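Local coordinates for Rev protein (PDB 5EQZ) that is of unknown function but is probably a plasmid-encoded, largely helical lipoprotein of the Lyme disease spirochaete, at residues E15-L26 and Y38-L49; A105-L114 and M126-I134. All coordinates share one frame; numbering follows the deposited sequence.

Interaction 1: E15-L26 and Y38-L49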
loop_
_atom_site.group_PDB
_atom_site.type_symbol
_atom_site.label_atom_id
_atom_site.label_comp_id
_atom_site.label_asym_id
_atom_site.label_seq_id
_atom_site.Cartn_x
_atom_site.Cartn_y
_atom_site.Cartn_z
ATOM N N GLU A 15 -7.110 -20.707 8.012
ATOM C CA GLU A 15 -7.599 -19.396 7.594
ATOM C C GLU A 15 -6.553 -18.325 7.846
ATOM O O GLU A 15 -6.263 -17.501 6.971
ATOM C CB GLU A 15 -8.886 -19.040 8.334
ATOM C CG GLU A 15 -10.068 -19.933 8.043
ATOM C CD GLU A 15 -11.334 -19.429 8.717
ATOM O OE1 GLU A 15 -11.476 -19.592 9.952
ATOM O OE2 GLU A 15 -12.182 -18.846 8.010
ATOM N N ILE A 16 -5.976 -18.326 9.042
ATOM C CA ILE A 16 -4.966 -17.339 9.392
ATOM C C ILE A 16 -3.753 -17.481 8.484
ATOM O O ILE A 16 -3.243 -16.484 7.956
ATOM C CB ILE A 16 -4.580 -17.464 10.877
ATOM C CG1 ILE A 16 -5.795 -17.208 11.768
ATOM C CG2 ILE A 16 -3.445 -16.499 11.228
ATOM C CD1 ILE A 16 -5.554 -17.595 13.200
ATOM N N ASP A 17 -3.288 -18.721 8.272
ATOM C CA ASP A 17 -2.097 -18.954 7.451
ATOM C C ASP A 17 -2.274 -18.391 6.049
ATOM O O ASP A 17 -1.371 -17.742 5.513
ATOM C CB ASP A 17 -1.799 -20.448 7.327
ATOM C CG ASP A 17 -1.293 -21.078 8.611
ATOM O OD1 ASP A 17 -0.935 -20.371 9.581
ATOM O OD2 ASP A 17 -1.240 -22.321 8.619
ATOM N N SER A 18 -3.412 -18.691 5.425
ATOM C CA SER A 18 -3.653 -18.246 4.053
ATOM C C SER A 18 -3.636 -16.727 3.970
ATOM O O SER A 18 -3.013 -16.150 3.072
ATOM C CB SER A 18 -4.988 -18.801 3.557
ATOM O OG SER A 18 -5.256 -18.379 2.229
ATOM N N LEU A 19 -4.314 -16.060 4.901
ATOM C CA LEU A 19 -4.302 -14.603 4.912
ATOM C C LEU A 19 -2.902 -14.068 5.192
ATOM O O LEU A 19 -2.492 -13.058 4.598
ATOM C CB LEU A 19 -5.315 -14.093 5.936
ATOM C CG LEU A 19 -5.638 -12.605 5.959
ATOM C CD1 LEU A 19 -5.949 -12.092 4.550
ATOM C CD2 LEU A 19 -6.832 -12.366 6.897
ATOM N N MET A 20 -2.145 -14.743 6.068
ATOM C CA MET A 20 -0.776 -14.326 6.350
ATOM C C MET A 20 0.080 -14.374 5.074
ATOM O O MET A 20 0.849 -13.447 4.792
ATOM C CB MET A 20 -0.150 -15.222 7.432
ATOM C CG MET A 20 1.346 -14.899 7.675
ATOM S SD MET A 20 1.642 -13.267 8.413
ATOM C CE MET A 20 1.798 -13.643 10.114
ATOM N N GLU A 21 -0.043 -15.451 4.289
ATOM C CA GLU A 21 0.766 -15.559 3.074
ATOM C C GLU A 21 0.428 -14.443 2.089
ATOM O O GLU A 21 1.325 -13.891 1.437
ATOM C CB GLU A 21 0.583 -16.923 2.400
ATOM C CG GLU A 21 1.006 -18.159 3.251
ATOM C CD GLU A 21 2.476 -18.157 3.639
ATOM O OE1 GLU A 21 3.263 -17.334 3.119
ATOM O OE2 GLU A 21 2.875 -18.975 4.503
ATOM N N ASP A 22 -0.855 -14.081 1.994
ATOM C CA ASP A 22 -1.260 -12.967 1.134
ATOM C C ASP A 22 -0.704 -11.645 1.654
ATOM O O ASP A 22 -0.216 -10.824 0.868
ATOM C CB ASP A 22 -2.787 -12.895 1.034
ATOM C CG ASP A 22 -3.382 -13.976 0.150
ATOM O OD1 ASP A 22 -2.719 -14.435 -0.797
ATOM O OD2 ASP A 22 -4.552 -14.336 0.387
ATOM N N VAL A 23 -0.771 -11.422 2.977
ATOM C CA VAL A 23 -0.256 -10.190 3.574
ATOM C C VAL A 23 1.247 -10.074 3.359
ATOM O O VAL A 23 1.765 -8.989 3.052
ATOM C CB VAL A 23 -0.625 -10.135 5.070
ATOM C CG1 VAL A 23 0.213 -9.091 5.829
ATOM C CG2 VAL A 23 -2.108 -9.855 5.224
ATOM N N LEU A 24 1.969 -11.189 3.472
ATOM C CA LEU A 24 3.415 -11.153 3.287
ATOM C C LEU A 24 3.812 -10.842 1.847
ATOM O O LEU A 24 4.957 -10.442 1.617
ATOM C CB LEU A 24 4.037 -12.486 3.718
ATOM C CG LEU A 24 3.990 -12.785 5.218
ATOM C CD1 LEU A 24 4.571 -14.173 5.486
ATOM C CD2 LEU A 24 4.718 -11.713 6.027
ATOM N N ALA A 25 2.903 -11.011 0.888
ATOM C CA ALA A 25 3.160 -10.689 -0.520
ATOM C C ALA A 25 2.837 -9.244 -0.880
ATOM O O ALA A 25 3.103 -8.833 -2.027
ATOM C CB ALA A 25 2.356 -11.616 -1.437
ATOM N N LEU A 26 2.268 -8.481 0.049
ATOM C CA LEU A 26 2.062 -7.053 -0.162
ATOM C C LEU A 26 3.402 -6.376 -0.427
ATOM O O LEU A 26 4.415 -6.685 0.215
ATOM C CB LEU A 26 1.396 -6.431 1.067
ATOM C CG LEU A 26 -0.093 -6.700 1.289
ATOM C CD1 LEU A 26 -0.514 -6.263 2.704
ATOM C CD2 LEU A 26 -0.952 -6.030 0.235
ATOM N N TYR A 38 -7.325 -6.762 2.894
ATOM C CA TYR A 38 -6.682 -7.626 3.885
ATOM C C TYR A 38 -6.917 -7.112 5.297
ATOM O O TYR A 38 -7.105 -7.906 6.228
ATOM C CB TYR A 38 -5.185 -7.746 3.615
ATOM C CG TYR A 38 -4.831 -8.439 2.311
ATOM C CD1 TYR A 38 -3.558 -8.319 1.778
ATOM C CD2 TYR A 38 -5.761 -9.207 1.614
ATOM C CE1 TYR A 38 -3.216 -8.939 0.587
ATOM C CE2 TYR A 38 -5.426 -9.833 0.411
ATOM C CZ TYR A 38 -4.149 -9.684 -0.094
ATOM O OH TYR A 38 -3.783 -10.287 -1.274
ATOM N N LYS A 39 -6.906 -5.787 5.486
ATOM C CA LYS A 39 -7.191 -5.243 6.812
ATOM C C LYS A 39 -8.584 -5.640 7.265
ATOM O O LYS A 39 -8.780 -6.011 8.427
ATOM C CB LYS A 39 -7.049 -3.720 6.824
ATOM N N ASP A 40 -9.564 -5.585 6.359
ATOM C CA ASP A 40 -10.927 -5.952 6.731
ATOM C C ASP A 40 -11.021 -7.429 7.086
ATOM O O ASP A 40 -11.675 -7.799 8.074
ATOM C CB ASP A 40 -11.902 -5.609 5.606
ATOM C CG ASP A 40 -12.158 -4.112 5.481
ATOM O OD1 ASP A 40 -12.652 -3.687 4.419
ATOM O OD2 ASP A 40 -11.865 -3.360 6.436
ATOM N N LYS A 41 -10.372 -8.291 6.297
ATOM C CA LYS A 41 -10.363 -9.715 6.617
ATOM C C LYS A 41 -9.633 -9.993 7.923
ATOM O O LYS A 41 -10.046 -10.883 8.689
ATOM C CB LYS A 41 -9.732 -10.506 5.470
ATOM C CG LYS A 41 -10.606 -10.525 4.230
ATOM C CD LYS A 41 -9.876 -11.104 3.049
ATOM C CE LYS A 41 -10.758 -11.083 1.812
ATOM N NZ LYS A 41 -10.020 -11.643 0.650
ATOM N N ILE A 42 -8.567 -9.246 8.213
ATOM C CA ILE A 42 -7.881 -9.442 9.488
ATOM C C ILE A 42 -8.795 -9.063 10.647
ATOM O O ILE A 42 -8.880 -9.787 11.646
ATOM C CB ILE A 42 -6.560 -8.654 9.521
ATOM C CG1 ILE A 42 -5.554 -9.264 8.543
ATOM C CG2 ILE A 42 -5.981 -8.641 10.937
ATOM C CD1 ILE A 42 -4.247 -8.520 8.499
ATOM N N ASN A 43 -9.502 -7.929 10.532
ATOM C CA ASN A 43 -10.406 -7.496 11.598
ATOM C C ASN A 43 -11.546 -8.482 11.806
ATOM O O ASN A 43 -11.983 -8.710 12.941
ATOM C CB ASN A 43 -10.974 -6.109 11.284
ATOM C CG ASN A 43 -9.939 -5.022 11.391
ATOM O OD1 ASN A 43 -8.947 -5.168 12.104
ATOM N ND2 ASN A 43 -10.182 -3.901 10.711
ATOM N N GLU A 44 -12.068 -9.051 10.724
ATOM C CA GLU A 44 -13.171 -9.989 10.873
ATOM C C GLU A 44 -12.705 -11.276 11.555
ATOM O O GLU A 44 -13.428 -11.834 12.392
ATOM C CB GLU A 44 -13.799 -10.245 9.506
ATOM C CG GLU A 44 -14.539 -11.546 9.317
ATOM C CD GLU A 44 -15.016 -11.713 7.873
ATOM O OE1 GLU A 44 -16.125 -11.239 7.551
ATOM O OE2 GLU A 44 -14.269 -12.294 7.052
ATOM N N LEU A 45 -11.483 -11.728 11.255
ATOM C CA LEU A 45 -10.927 -12.897 11.944
ATOM C C LEU A 45 -10.705 -12.622 13.424
ATOM O O LEU A 45 -11.053 -13.451 14.277
ATOM C CB LEU A 45 -9.610 -13.321 11.292
ATOM C CG LEU A 45 -9.614 -14.347 10.171
ATOM C CD1 LEU A 45 -8.177 -14.544 9.683
ATOM C CD2 LEU A 45 -10.192 -15.665 10.646
ATOM N N LYS A 46 -10.082 -11.485 13.746
ATOM C CA LYS A 46 -9.860 -11.133 15.144
ATOM C C LYS A 46 -11.172 -11.124 15.919
ATOM O O LYS A 46 -11.225 -11.580 17.069
ATOM C CB LYS A 46 -9.162 -9.770 15.248
ATOM N N GLU A 47 -12.251 -10.637 15.294
ATOM C CA GLU A 47 -13.554 -10.627 15.953
ATOM C C GLU A 47 -14.110 -12.038 16.101
ATOM O O GLU A 47 -14.633 -12.398 17.161
ATOM C CB GLU A 47 -14.533 -9.748 15.174
ATOM C CG GLU A 47 -15.996 -9.956 15.542
ATOM C CD GLU A 47 -16.323 -9.497 16.957
ATOM O OE1 GLU A 47 -15.587 -8.630 17.483
ATOM O OE2 GLU A 47 -17.315 -9.997 17.538
ATOM N N ASN A 48 -14.013 -12.856 15.054
ATOM C CA ASN A 48 -14.655 -14.165 15.115
ATOM C C ASN A 48 -13.878 -15.177 15.953
ATOM O O ASN A 48 -14.466 -16.168 16.406
ATOM C CB ASN A 48 -14.876 -14.712 13.707
ATOM C CG ASN A 48 -15.920 -13.919 12.938
ATOM O OD1 ASN A 48 -16.774 -13.256 13.531
ATOM N ND2 ASN A 48 -15.872 -13.999 11.614
ATOM N N LEU A 49 -12.589 -14.949 16.195
ATOM C CA LEU A 49 -11.783 -15.864 16.995
ATOM C C LEU A 49 -11.498 -15.335 18.394
ATOM O O LEU A 49 -10.654 -15.901 19.102
ATOM C CB LEU A 49 -10.473 -16.157 16.269
ATOM C CG LEU A 49 -10.599 -16.692 14.849
ATOM C CD1 LEU A 49 -9.213 -16.905 14.280
ATOM C CD2 LEU A 49 -11.411 -17.974 14.777
HETATM O O HOH W 1 -1.140 -10.327 -1.653
#
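Glu-15 and Ile-16 meet Leu-45 and Leu-49 at one end of an antiparallel helix pair formed by helices 10-24 and 32-48; the helical segments 15-24 and 38-48 run 155° apart in direction, with their axes 10.9 Å apart at closest approach. Glu-15 lies at the solvent side, its OE1 only grazing Leu-45 CD2. Ile-16 sends CG1 to Leu-45 CD1 and its CD1 to Leu-49 CD1 (3.9 Å), closing the apolar seam where helix 32-48 ends.

One turn on, Leu-19 is a knob in a hole made by Tyr-38, Lys-41, Ile-42 and Leu-45. With CG anti to the backbone N (chi1 -170°), its isobutyl end is carried across to helix 32-48, where the two methyls reach different partners. CD2 enters the hole, 3.7 Å from Ile-42 CG1 and close to Lys-41 CB and Leu-45 CD1, while CD1 slides past the Tyr-38 ring at CD2. Lys-41 lends its CB to this hole but carries its amine away.

Asp-22 crosses Tyr-38 at about a right angle, resting its CB 3.6 Å from Tyr-38 OH. Val-23, on the inner side, touches Tyr-38 CD1 and Ile-42 CD1 with CG2. That flank faces helix 55-88, whose Leu-61 and Phe-68 cover Ile-16 and Ile-42, so the pair forms part of a helical bundle. Past the helix, Leu-26 folds back toward Tyr-38: its CG lies at the ring edge in plane, and its CD2 is 3.7 Å from Tyr-38 CE1. Lys-71 of helix 55-88 holds the carbonyls of Leu-24 and Leu-26.

The direct contacts are thus van der Waals, with polar bridging left to one water in the plane of the ring: it donates to Asp-22 O (2.7 Å) and hydrogen-bonds Tyr-38 OH at the same 2.7 Å.

Interaction 2: A105-L114 and M126-I134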
loop_
_atom_site.group_PDB
_atom_site.type_symbol
_atom_site.label_atom_id
_atom_site.label_comp_id
_atom_site.label_asym_id
_atom_site.label_seq_id
_atom_site.Cartn_x
_atom_site.Cartn_y
_atom_site.Cartn_z
ATOM N N ALA A 105 5.947 7.680 -9.521
ATOM C CA ALA A 105 4.565 7.276 -9.309
ATOM C C ALA A 105 4.406 5.782 -9.532
ATOM O O ALA A 105 3.747 5.095 -8.737
ATOM C CB ALA A 105 3.636 8.068 -10.231
ATOM N N LYS A 106 5.009 5.258 -10.605
ATOM C CA LYS A 106 4.856 3.842 -10.931
ATOM C C LYS A 106 5.380 2.961 -9.805
ATOM O O LYS A 106 4.774 1.926 -9.484
ATOM C CB LYS A 106 5.571 3.533 -12.249
ATOM C CG LYS A 106 5.555 2.076 -12.640
ATOM C CD LYS A 106 5.972 1.872 -14.097
ATOM C CE LYS A 106 6.235 0.393 -14.387
ATOM N NZ LYS A 106 7.052 0.187 -15.620
ATOM N N LEU A 107 6.486 3.370 -9.169
ATOM C CA LEU A 107 7.053 2.593 -8.066
ATOM C C LEU A 107 6.092 2.434 -6.889
ATOM O O LEU A 107 6.220 1.464 -6.129
ATOM C CB LEU A 107 8.355 3.243 -7.583
ATOM C CG LEU A 107 9.555 3.022 -8.510
ATOM C CD1 LEU A 107 10.785 3.758 -7.989
ATOM C CD2 LEU A 107 9.843 1.533 -8.679
ATOM N N VAL A 108 5.152 3.350 -6.697
ATOM C CA VAL A 108 4.198 3.210 -5.599
ATOM C C VAL A 108 2.800 2.861 -6.109
ATOM O O VAL A 108 1.805 3.123 -5.427
ATOM C CB VAL A 108 4.184 4.445 -4.681
ATOM C CG1 VAL A 108 5.517 4.549 -3.932
ATOM C CG2 VAL A 108 3.893 5.747 -5.454
ATOM N N GLY A 109 2.716 2.260 -7.294
ATOM C CA GLY A 109 1.459 1.764 -7.815
ATOM C C GLY A 109 0.521 2.787 -8.403
ATOM O O GLY A 109 -0.676 2.502 -8.543
ATOM N N VAL A 110 1.027 3.961 -8.792
ATOM C CA VAL A 110 0.225 5.051 -9.329
ATOM C C VAL A 110 0.624 5.253 -10.789
ATOM O O VAL A 110 1.807 5.454 -11.093
ATOM C CB VAL A 110 0.417 6.340 -8.517
ATOM C CG1 VAL A 110 -0.342 7.479 -9.140
ATOM C CG2 VAL A 110 -0.048 6.125 -7.053
ATOM N N THR A 111 -0.358 5.181 -11.683
ATOM C CA THR A 111 -0.154 5.323 -13.123
ATOM C C THR A 111 -0.507 6.744 -13.544
ATOM O O THR A 111 -1.675 7.144 -13.459
ATOM C CB THR A 111 -1.021 4.324 -13.897
ATOM O OG1 THR A 111 -0.485 3.002 -13.764
ATOM C CG2 THR A 111 -1.093 4.692 -15.379
ATOM N N VAL A 112 0.489 7.505 -13.993
ATOM C CA VAL A 112 0.214 8.806 -14.594
ATOM C C VAL A 112 0.624 8.738 -16.061
ATOM O O VAL A 112 1.551 7.990 -16.413
ATOM C CB VAL A 112 0.936 9.947 -13.859
ATOM C CG1 VAL A 112 0.485 10.025 -12.411
ATOM C CG2 VAL A 112 2.441 9.783 -13.943
ATOM N N PRO A 113 -0.050 9.458 -16.955
ATOM C CA PRO A 113 0.400 9.479 -18.344
ATOM C C PRO A 113 1.697 10.258 -18.455
ATOM O O PRO A 113 1.860 11.310 -17.833
ATOM C CB PRO A 113 -0.745 10.182 -19.079
ATOM C CG PRO A 113 -1.375 11.037 -18.038
ATOM C CD PRO A 113 -1.300 10.218 -16.773
ATOM N N LEU A 114 2.627 9.717 -19.234
ATOM C CA LEU A 114 3.833 10.449 -19.615
ATOM C C LEU A 114 3.439 11.433 -20.712
ATOM O O LEU A 114 3.160 11.035 -21.841
ATOM C CB LEU A 114 4.915 9.485 -20.084
ATOM C CG LEU A 114 6.301 10.038 -20.395
ATOM C CD1 LEU A 114 6.793 10.810 -19.202
ATOM C CD2 LEU A 114 7.224 8.868 -20.685
ATOM N N MET A 126 1.823 16.814 -14.965
ATOM C CA MET A 126 2.090 15.456 -14.500
ATOM C C MET A 126 2.330 15.428 -12.995
ATOM O O MET A 126 1.819 14.549 -12.294
ATOM C CB MET A 126 3.292 14.857 -15.224
ATOM C CG MET A 126 3.051 14.426 -16.651
ATOM S SD MET A 126 4.662 13.910 -17.281
ATOM C CE MET A 126 4.793 12.307 -16.535
ATOM N N SER A 127 3.116 16.375 -12.486
ATOM C CA SER A 127 3.359 16.455 -11.051
ATOM C C SER A 127 2.044 16.552 -10.280
ATOM O O SER A 127 1.795 15.774 -9.345
ATOM C CB SER A 127 4.253 17.655 -10.753
ATOM O OG SER A 127 4.784 17.564 -9.449
ATOM N N LYS A 128 1.176 17.483 -10.687
ATOM C CA LYS A 128 -0.096 17.682 -9.994
ATOM C C LYS A 128 -0.944 16.414 -10.006
ATOM O O LYS A 128 -1.516 16.032 -8.977
ATOM C CB LYS A 128 -0.861 18.852 -10.627
ATOM N N ASN A 129 -1.032 15.744 -11.159
ATOM C CA ASN A 129 -1.814 14.519 -11.248
ATOM C C ASN A 129 -1.256 13.457 -10.305
ATOM O O ASN A 129 -2.001 12.837 -9.537
ATOM C CB ASN A 129 -1.830 14.021 -12.698
ATOM C CG ASN A 129 -2.704 12.787 -12.893
ATOM O OD1 ASN A 129 -3.481 12.411 -12.016
ATOM N ND2 ASN A 129 -2.569 12.146 -14.044
ATOM N N ALA A 130 0.066 13.255 -10.334
ATOM C CA ALA A 130 0.692 12.233 -9.498
ATOM C C ALA A 130 0.449 12.500 -8.018
ATOM O O ALA A 130 0.121 11.576 -7.258
ATOM C CB ALA A 130 2.192 12.168 -9.796
ATOM N N VAL A 131 0.585 13.759 -7.587
ATOM C CA VAL A 131 0.410 14.060 -6.169
ATOM C C VAL A 131 -1.048 13.891 -5.760
ATOM O O VAL A 131 -1.344 13.440 -4.648
ATOM C CB VAL A 131 0.938 15.469 -5.849
ATOM C CG1 VAL A 131 0.409 15.949 -4.499
ATOM C CG2 VAL A 131 2.458 15.468 -5.849
ATOM N N GLU A 132 -1.987 14.243 -6.647
ATOM C CA GLU A 132 -3.400 14.097 -6.310
ATOM C C GLU A 132 -3.770 12.627 -6.147
ATOM O O GLU A 132 -4.515 12.266 -5.222
ATOM C CB GLU A 132 -4.275 14.779 -7.371
ATOM N N GLN A 133 -3.223 11.756 -7.002
ATOM C CA GLN A 133 -3.484 10.325 -6.864
ATOM C C GLN A 133 -2.817 9.747 -5.622
ATOM O O GLN A 133 -3.421 8.935 -4.908
ATOM C CB GLN A 133 -3.011 9.581 -8.107
ATOM C CG GLN A 133 -3.852 9.821 -9.326
ATOM C CD GLN A 133 -3.608 8.760 -10.372
ATOM O OE1 GLN A 133 -3.852 7.583 -10.134
ATOM N NE2 GLN A 133 -3.087 9.162 -11.524
ATOM N N ILE A 134 -1.570 10.141 -5.354
ATOM C CA ILE A 134 -0.872 9.637 -4.173
ATOM C C ILE A 134 -1.599 10.061 -2.904
ATOM O O ILE A 134 -1.714 9.285 -1.941
ATOM C CB ILE A 134 0.593 10.114 -4.188
ATOM C CG1 ILE A 134 1.381 9.373 -5.272
ATOM C CG2 ILE A 134 1.258 9.947 -2.818
ATOM C CD1 ILE A 134 2.770 9.951 -5.518
HETATM O O HOH W 2 -3.090 5.066 -10.872
#
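Val-110 and Val-112 are the two bumps that the extended chain after helix 95-107 presses onto helix 122-142. Val-110 CG1 lies against the base of Gln-133, 3.6 Å from its CB, and CG2 turns to Ile-134 CG1. Val-112 CG1 fills the hollow between Asn-129, Ala-130 and Gln-133, coming to 3.7 Å from Ala-130 CA; the small side chain of Ala-130 lets it approach the backbone.

Between the valines, Thr-111 turns its CB away from the helix while its backbone is gripped by Gln-133. Gln-133 NE2 donates to Thr-111 O (3.1 Å, 158°) from above the carbonyl plane, and a water donates to Gln-133 OE1 and accepts from Thr-111 N. Both ends of the amide are thereby engaged, and NE2 also makes a weak bond to Asn-129 OD1. Farther along, Pro-113 sets CD against Asn-129 ND2. Met-126, bent at its thioether (chi3 78°), brings CE to 3.4 Å from Pro-113 O and 3.7 Å from Leu-114 CD1.

A Schellman motif at Gly-109, with positive phi, ends helix 95-107 and starts this chain. Around the contact, Ala-78 and Ala-82 of helix 55-88 pack on Val-108 and Ile-86 on Ala-130, while Ile-101 and Trp-102 of helix 95-107 back Met-126 and Leu-114 respectively.

From the N terminus, helix 10-24 leads through a short connection into helix 32-48, and interaction 1 closes that first hairpin. The long helix 55-88 follows and runs on to the other part of the molecule. There helix 95-107 ends, and interaction 2 closes the loop between its exit chain and helix 122-142. The two contacts are in series, neither nested nor crossed. The centres of interactions 1 and 2 lie about 29 Å apart, on opposite sides of the chain's centre. Interactions 1 and 2 do not touch, their nearest atoms being about 10 Å apart. Helix 55-88 is the shared element: both contacts pack against it, which joins the N-terminal and C-terminal helix pairs into one elongated fold.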